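Tumor necrosis factor receptor superfamily member 11B (Mus musculus, PDB 4E4D) acts as a secreted decoy receptor that captures the TNF-family cytokine RANKL and so restrains osteoclast formation and activation. Local coordinates at residues V42-P45 / Y49-S52. Sequence-based numbering, arbitrary orientation.
Sequences VPCP and YTDS
Cys44 meets Tyr49 and Thr50 through its sulfur, at the start of the second cysteine-rich repeat of this TNF-receptor-type ectodomain. The SG atom of Cys44 lies 3.7 Å from the carbonyl carbon C of Tyr49 and 3.7 Å from OG1 of Thr50, so it rests beside the peptide link joining these two residues. CB of Thr50 follows at 4.1 Å from SG of Cys44, which makes the near part of the threonine side chain, rather than its methyl, the surface that the sulfur touches. No hydrogen bond spans the two segments; the contact is van der Waals packing, burying 102 Å² in all, with the three touching residues buried.

The backbones come closest where CA of Cys44 stands 5.8 Å from CA of Tyr49. Cys44 directs its CB toward 49-52, and with SG anti to its own carbonyl carbon (chi1 -72°) the sulfur is carried across to 49-52. There it is fixed covalently by the disulfide to Cys59, one of the cystines that take the place of a large hydrophobic core in such repeats. The side chain of Thr50 also touches Cys59, so both halves of the cystine have this threonine as a neighbour.

Tyr49 takes part through its backbone: its CB points away from 42-45, and its side chain touches Cys62 and Asn81, while Thr50 and Tyr49 also pack against side chains of a different protein chain in the assembly. Backbone hydrogen bonds position both segments, Cys44 pairing with Gly26, Tyr49 with Val60 and Thr50 with Arg78. Beside the sulfur, OG1 of Thr50 turns back to its preceding residue and donates a weak hydrogen bond of 2.9 Å to O of Tyr49.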
loop_
_atom_site.group_PDB
_atom_site.type_symbol
_atom_site.label_atom_id
_atom_site.label_comp_id
_atom_site.label_asym_id
_atom_site.label_seq_id
_atom_site.Cartn_x
_atom_site.Cartn_y
_atom_site.Cartn_z
ATOM N N VAL B 42 28.843 18.475 18.586
ATOM C CA VAL B 42 29.785 18.098 17.541
ATOM C C VAL B 42 29.229 18.473 16.173
ATOM O O VAL B 42 28.046 18.267 15.907
ATOM C CB VAL B 42 30.058 16.583 17.585
ATOM C CG1 VAL B 42 30.951 16.154 16.429
ATOM C CG2 VAL B 42 30.683 16.204 18.917
ATOM N N PRO B 43 30.080 19.029 15.296
ATOM C CA PRO B 43 29.618 19.417 13.959
ATOM C C PRO B 43 28.927 18.272 13.222
ATOM O O PRO B 43 29.320 17.115 13.379
ATOM C CB PRO B 43 30.912 19.825 13.239
ATOM C CG PRO B 43 32.031 19.291 14.083
ATOM C CD PRO B 43 31.513 19.309 15.478
ATOM N N CYS B 44 27.907 18.598 12.434
ATOM C CA CYS B 44 27.168 17.593 11.678
ATOM C C CYS B 44 28.092 16.858 10.718
ATOM O O CYS B 44 28.935 17.475 10.071
ATOM C CB CYS B 44 26.033 18.246 10.884
ATOM S SG CYS B 44 24.649 18.831 11.883
ATOM N N PRO B 45 27.934 15.531 10.619
ATOM C CA PRO B 45 28.721 14.773 9.642
ATOM C C PRO B 45 28.345 15.166 8.218
ATOM O O PRO B 45 27.367 15.885 8.019
ATOM C CB PRO B 45 28.332 13.319 9.927
ATOM C CG PRO B 45 26.995 13.400 10.569
ATOM C CD PRO B 45 26.994 14.672 11.359
ATOM N N TYR B 49 22.640 18.103 8.313
ATOM C CA TYR B 49 22.556 19.498 8.726
ATOM C C TYR B 49 21.650 19.708 9.934
ATOM O O TYR B 49 20.952 18.797 10.378
ATOM C CB TYR B 49 22.034 20.349 7.566
ATOM C CG TYR B 49 20.545 20.211 7.346
ATOM C CD1 TYR B 49 20.034 19.206 6.537
ATOM C CD2 TYR B 49 19.650 21.078 7.957
ATOM C CE1 TYR B 49 18.675 19.074 6.338
ATOM C CE2 TYR B 49 18.290 20.953 7.765
ATOM C CZ TYR B 49 17.808 19.948 6.953
ATOM O OH TYR B 49 16.454 19.817 6.751
ATOM N N THR B 50 21.675 20.931 10.452
ATOM C CA THR B 50 20.779 21.364 11.516
ATOM C C THR B 50 20.573 22.867 11.358
ATOM O O THR B 50 21.534 23.608 11.156
ATOM C CB THR B 50 21.357 21.049 12.912
ATOM O OG1 THR B 50 21.262 19.644 13.170
ATOM C CG2 THR B 50 20.601 21.799 13.988
ATOM N N ASP B 51 19.325 23.317 11.442
ATOM C CA ASP B 51 18.995 24.702 11.117
ATOM C C ASP B 51 18.324 25.457 12.263
ATOM O O ASP B 51 17.597 26.423 12.032
ATOM C CB ASP B 51 18.088 24.741 9.884
ATOM C CG ASP B 51 16.834 23.906 10.057
ATOM O OD1 ASP B 51 16.442 23.654 11.216
ATOM O OD2 ASP B 51 16.241 23.500 9.035
ATOM N N SER B 52 18.567 25.020 13.494
ATOM C CA SER B 52 18.003 25.688 14.662
ATOM C C SER B 52 18.597 25.134 15.949
ATOM O O SER B 52 19.290 24.118 15.934
ATOM C CB SER B 52 16.482 25.520 14.688
ATOM O OG SER B 52 16.123 24.156 14.823
#